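Local coordinates for protein spherulin-3A (Physarum polycephalum, PDB 1HDF) that serves as a calcium-binding, dimeric structural protein of the cytoplasm, built on the beta/gamma-crystallin domain fold of eye-lens proteins, at residues A[47-60]-A[71-83]. Sequence-based numbering, arbitrary orientation.
Sequences VSSVKVGPNTKAFI and IRLEESSQVTDLT. With CA (calcium ion), chain C.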
loop_
_atom_site.group_PDB
_atom_site.type_symbol
_atom_site.label_atom_id
_atom_site.label_comp_id
_atom_site.label_asym_id
_atom_site.label_seq_id
_atom_site.Cartn_x
_atom_site.Cartn_y
_atom_site.Cartn_z
ATOM N N VAL A 47 0.906 -3.787 24.982
ATOM C CA VAL A 47 1.910 -4.731 24.497
ATOM C C VAL A 47 3.107 -4.877 25.442
ATOM O O VAL A 47 3.684 -3.890 25.886
ATOM C CB VAL A 47 2.406 -4.326 23.083
ATOM C CG1 VAL A 47 3.468 -5.298 22.590
ATOM C CG2 VAL A 47 1.233 -4.311 22.120
ATOM N N SER A 48 3.479 -6.118 25.736
ATOM C CA SER A 48 4.591 -6.377 26.636
ATOM C C SER A 48 5.709 -7.235 26.048
ATOM O O SER A 48 6.832 -7.185 26.537
ATOM C CB SER A 48 4.064 -7.006 27.922
ATOM O OG SER A 48 3.182 -6.101 28.569
ATOM N N SER A 49 5.397 -8.024 25.019
ATOM C CA SER A 49 6.390 -8.873 24.351
ATOM C C SER A 49 6.150 -8.877 22.836
ATOM O O SER A 49 5.026 -8.670 22.375
ATOM C CB SER A 49 6.355 -10.308 24.899
ATOM O OG SER A 49 5.118 -10.943 24.638
ATOM N N VAL A 50 7.207 -9.120 22.063
ATOM C CA VAL A 50 7.099 -9.097 20.606
ATOM C C VAL A 50 7.932 -10.154 19.873
ATOM O O VAL A 50 8.957 -10.607 20.369
ATOM C CB VAL A 50 7.528 -7.706 20.057
ATOM C CG1 VAL A 50 7.301 -7.632 18.547
ATOM C CG2 VAL A 50 6.772 -6.607 20.776
ATOM N N LYS A 51 7.475 -10.526 18.680
ATOM C CA LYS A 51 8.167 -11.478 17.826
ATOM C C LYS A 51 8.137 -10.925 16.405
ATOM O O LYS A 51 7.073 -10.574 15.892
ATOM C CB LYS A 51 7.480 -12.842 17.851
ATOM C CG LYS A 51 7.714 -13.659 19.102
ATOM C CD LYS A 51 7.035 -15.008 18.967
ATOM C CE LYS A 51 7.484 -15.985 20.053
ATOM N NZ LYS A 51 6.791 -17.308 19.917
ATOM N N VAL A 52 9.299 -10.846 15.767
ATOM C CA VAL A 52 9.379 -10.335 14.400
ATOM C C VAL A 52 9.838 -11.449 13.461
ATOM O O VAL A 52 10.827 -12.148 13.731
ATOM C CB VAL A 52 10.355 -9.131 14.295
ATOM C CG1 VAL A 52 10.204 -8.460 12.931
ATOM C CG2 VAL A 52 10.076 -8.122 15.405
ATOM N N GLY A 53 9.114 -11.608 12.356
ATOM C CA GLY A 53 9.435 -12.657 11.406
ATOM C C GLY A 53 10.704 -12.449 10.605
ATOM O O GLY A 53 11.339 -11.396 10.697
ATOM N N PRO A 54 11.105 -13.452 9.806
ATOM C CA PRO A 54 12.318 -13.350 8.986
ATOM C C PRO A 54 12.198 -12.233 7.953
ATOM O O PRO A 54 11.085 -11.813 7.611
ATOM C CB PRO A 54 12.428 -14.738 8.344
ATOM C CG PRO A 54 10.996 -15.199 8.274
ATOM C CD PRO A 54 10.457 -14.765 9.625
ATOM N N ASN A 55 13.347 -11.753 7.475
ATOM C CA ASN A 55 13.396 -10.684 6.481
ATOM C C ASN A 55 12.418 -9.571 6.780
ATOM O O ASN A 55 11.824 -8.999 5.866
ATOM C CB ASN A 55 13.105 -11.240 5.091
ATOM C CG ASN A 55 14.251 -12.046 4.550
ATOM O OD1 ASN A 55 14.312 -12.339 3.358
ATOM N ND2 ASN A 55 15.178 -12.414 5.428
ATOM N N THR A 56 12.253 -9.261 8.058
ATOM C CA THR A 56 11.319 -8.221 8.450
ATOM C C THR A 56 11.901 -7.286 9.501
ATOM O O THR A 56 12.656 -7.705 10.371
ATOM C CB THR A 56 10.025 -8.842 9.023
ATOM O OG1 THR A 56 9.468 -9.762 8.075
ATOM C CG2 THR A 56 9.004 -7.756 9.329
ATOM N N LYS A 57 11.555 -6.010 9.408
ATOM C CA LYS A 57 12.003 -5.041 10.395
ATOM C C LYS A 57 10.730 -4.496 11.014
ATOM O O LYS A 57 9.702 -4.389 10.342
ATOM C CB LYS A 57 12.774 -3.895 9.745
ATOM C CG LYS A 57 14.190 -3.713 10.261
ATOM C CD LYS A 57 15.098 -4.831 9.781
ATOM C CE LYS A 57 16.559 -4.449 9.920
ATOM N NZ LYS A 57 17.438 -5.457 9.267
ATOM N N ALA A 58 10.789 -4.164 12.296
ATOM C CA ALA A 58 9.632 -3.611 12.969
ATOM C C ALA A 58 10.050 -2.371 13.744
ATOM O O ALA A 58 11.072 -2.369 14.430
ATOM C CB ALA A 58 9.036 -4.636 13.905
ATOM N N PHE A 59 9.266 -1.311 13.614
ATOM C CA PHE A 59 9.539 -0.070 14.321
ATOM C C PHE A 59 8.335 0.254 15.209
ATOM O O PHE A 59 7.237 0.535 14.720
ATOM C CB PHE A 59 9.801 1.060 13.321
ATOM C CG PHE A 59 10.986 0.809 12.417
ATOM C CD1 PHE A 59 10.869 -0.015 11.303
ATOM C CD2 PHE A 59 12.223 1.375 12.700
ATOM C CE1 PHE A 59 11.973 -0.274 10.479
ATOM C CE2 PHE A 59 13.330 1.123 11.885
ATOM C CZ PHE A 59 13.201 0.294 10.772
ATOM N N ILE A 60 8.544 0.194 16.517
ATOM C CA ILE A 60 7.481 0.465 17.476
ATOM C C ILE A 60 7.632 1.868 18.067
ATOM O O ILE A 60 8.716 2.257 18.488
ATOM C CB ILE A 60 7.502 -0.593 18.597
ATOM C CG1 ILE A 60 8.903 -0.664 19.214
ATOM C CG2 ILE A 60 7.102 -1.949 18.034
ATOM C CD1 ILE A 60 9.012 -1.632 20.373
ATOM N N ILE A 71 12.041 2.299 18.689
ATOM C CA ILE A 71 13.208 1.452 18.473
ATOM C C ILE A 71 12.978 0.515 17.293
ATOM O O ILE A 71 11.836 0.188 16.950
ATOM C CB ILE A 71 13.544 0.566 19.701
ATOM C CG1 ILE A 71 12.397 -0.407 19.974
ATOM C CG2 ILE A 71 13.854 1.444 20.922
ATOM C CD1 ILE A 71 12.755 -1.520 20.941
ATOM N N ARG A 72 14.073 0.088 16.679
ATOM C CA ARG A 72 14.008 -0.829 15.557
ATOM C C ARG A 72 14.138 -2.274 16.033
ATOM O O ARG A 72 15.003 -2.590 16.857
ATOM C CB ARG A 72 15.131 -0.515 14.565
ATOM C CG ARG A 72 15.366 -1.599 13.524
ATOM C CD ARG A 72 16.489 -1.196 12.579
ATOM N NE ARG A 72 17.700 -0.852 13.314
ATOM C CZ ARG A 72 18.707 -0.154 12.806
ATOM N NH1 ARG A 72 18.649 0.274 11.551
ATOM N NH2 ARG A 72 19.764 0.132 13.557
ATOM N N LEU A 73 13.273 -3.150 15.528
ATOM C CA LEU A 73 13.344 -4.565 15.890
ATOM C C LEU A 73 13.839 -5.329 14.670
ATOM O O LEU A 73 13.298 -5.186 13.577
ATOM C CB LEU A 73 11.976 -5.089 16.352
ATOM C CG LEU A 73 11.475 -4.465 17.660
ATOM C CD1 LEU A 73 10.255 -5.237 18.156
ATOM C CD2 LEU A 73 12.597 -4.481 18.725
ATOM N N GLU A 74 14.884 -6.123 14.868
ATOM C CA GLU A 74 15.509 -6.897 13.800
ATOM C C GLU A 74 14.717 -8.135 13.399
ATOM O O GLU A 74 13.946 -8.671 14.186
ATOM C CB GLU A 74 16.906 -7.336 14.248
ATOM C CG GLU A 74 17.816 -6.196 14.648
ATOM C CD GLU A 74 18.098 -5.272 13.488
ATOM O OE1 GLU A 74 18.389 -5.773 12.394
ATOM O OE2 GLU A 74 18.041 -4.044 13.652
ATOM N N GLU A 75 14.930 -8.597 12.173
ATOM C CA GLU A 75 14.255 -9.791 11.676
ATOM C C GLU A 75 14.498 -10.961 12.614
ATOM O O GLU A 75 15.518 -11.015 13.298
ATOM C CB GLU A 75 14.780 -10.163 10.286
ATOM C CG GLU A 75 16.294 -10.318 10.217
ATOM C CD GLU A 75 17.007 -9.019 9.858
ATOM O OE1 GLU A 75 16.516 -7.943 10.249
ATOM O OE2 GLU A 75 18.066 -9.076 9.193
ATOM N N SER A 76 13.553 -11.896 12.631
ATOM C CA SER A 76 13.643 -13.101 13.449
ATOM C C SER A 76 14.105 -12.811 14.871
ATOM O O SER A 76 14.976 -13.497 15.404
ATOM C CB SER A 76 14.603 -14.100 12.793
ATOM O OG SER A 76 14.249 -14.360 11.441
ATOM N N SER A 77 13.523 -11.795 15.492
ATOM C CA SER A 77 13.903 -11.455 16.853
ATOM C C SER A 77 12.679 -11.434 17.748
ATOM O O SER A 77 11.549 -11.498 17.277
ATOM C CB SER A 77 14.548 -10.077 16.893
ATOM O OG SER A 77 13.553 -9.080 16.748
ATOM N N GLN A 78 12.919 -11.331 19.048
ATOM C CA GLN A 78 11.847 -11.256 20.026
ATOM C C GLN A 78 12.326 -10.647 21.322
ATOM O O GLN A 78 13.489 -10.793 21.697
ATOM C CB GLN A 78 11.279 -12.634 20.323
ATOM C CG GLN A 78 12.261 -13.747 20.133
ATOM C CD GLN A 78 11.875 -14.587 18.959
ATOM O OE1 GLN A 78 10.759 -15.113 18.915
ATOM N NE2 GLN A 78 12.778 -14.719 17.986
ATOM N N VAL A 79 11.418 -9.959 21.997
ATOM C CA VAL A 79 11.715 -9.339 23.279
ATOM C C VAL A 79 10.637 -9.853 24.231
ATOM O O VAL A 79 9.443 -9.613 24.018
ATOM C CB VAL A 79 11.688 -7.795 23.168
ATOM C CG1 VAL A 79 10.543 -7.356 22.274
ATOM C CG2 VAL A 79 11.557 -7.169 24.553
ATOM N N THR A 80 11.062 -10.587 25.259
ATOM C CA THR A 80 10.124 -11.176 26.218
ATOM C C THR A 80 9.517 -10.165 27.174
ATOM O O THR A 80 8.465 -10.409 27.755
ATOM C CB THR A 80 10.786 -12.277 27.069
ATOM O OG1 THR A 80 11.768 -11.686 27.925
ATOM C CG2 THR A 80 11.446 -13.315 26.188
ATOM N N ASP A 81 10.188 -9.036 27.340
ATOM C CA ASP A 81 9.700 -7.991 28.231
ATOM C C ASP A 81 10.118 -6.628 27.677
ATOM O O ASP A 81 11.301 -6.282 27.682
ATOM C CB ASP A 81 10.283 -8.198 29.625
ATOM C CG ASP A 81 9.680 -7.269 30.650
ATOM O OD1 ASP A 81 9.321 -6.130 30.290
ATOM O OD2 ASP A 81 9.581 -7.674 31.825
ATOM N N LEU A 82 9.144 -5.858 27.205
ATOM C CA LEU A 82 9.417 -4.545 26.630
ATOM C C LEU A 82 9.904 -3.486 27.619
ATOM O O LEU A 82 10.301 -2.394 27.211
ATOM C CB LEU A 82 8.175 -4.026 25.891
ATOM C CG LEU A 82 7.949 -4.604 24.489
ATOM C CD1 LEU A 82 6.607 -4.158 23.936
ATOM C CD2 LEU A 82 9.067 -4.140 23.580
ATOM N N THR A 83 9.869 -3.796 28.914
ATOM C CA THR A 83 10.340 -2.845 29.913
ATOM C C THR A 83 11.830 -2.669 29.666
ATOM O O THR A 83 12.388 -1.591 29.860
ATOM C CB THR A 83 10.105 -3.364 31.360
ATOM O OG1 THR A 83 10.771 -4.619 31.538
ATOM C CG2 THR A 83 8.617 -3.551 31.631
HETATM CA CA CA C . 0.997 -5.512 28.891
HETATM O O HOH W 1 10.204 -14.279 16.110
HETATM O O HOH W 2 15.643 -12.921 8.800
HETATM O O HOH W 3 -1.268 -4.882 29.705
HETATM O O HOH W 4 1.578 -5.891 31.432
#
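Strands 49-52 and 77-79 run antiparallel, as do 56-60 and 71-73, and because each segment turns from one sheet into the other, the contact joins both sheets of the beta/gamma-crystallin sandwich. Val-50 and Val-79 exchange a pair of backbone hydrogen bonds in the first sheet; in the second, Ala-58 and Leu-73 do the same, Leu-73 N giving Ala-58 O a bond of 2.6 Å.

Between the sheets, Leu-73 reaches across from the second to the first. Its CB rests 3.7 Å from Val-52 CG2, and its CD1 lies against Val-50 CG1 at 3.8 Å. At the calcium end Leu-82 packs between the two sheets, CD1 against Val-47 CG1 at 3.6 Å, CD2 toward Ile-60 CD1. Ile-60 CG1 sits between its backbone N and carbonyl carbon (chi1 54°), which directs CD1 alongside Ile-71 CG1.

On the outer face, Arg-72 CB lies near CE2 and CD2 of the Phe-59 ring, and CG and CD near CE2 and CZ; its guanidinium reaches Gly-68 O of the second subunit. Lys-57, bent at chi2 (72°), brings NZ to the syn lone pair of Glu-75 OE1 at 2.8 Å, with a weaker bond to Glu-74 OE1; Asn-67 of the second subunit also binds this ammonium, which places the charged group at the contact with that subunit.

Beyond the strands, Ser-48 O accepts from Leu-82 N. Asn-88 ND2 hydrogen-bonds Ser-48 OG, which joins Lys-19 O, Val-46 O and Asp-89 OD1 in coordinating calcium, at 2.3 Å from the metal.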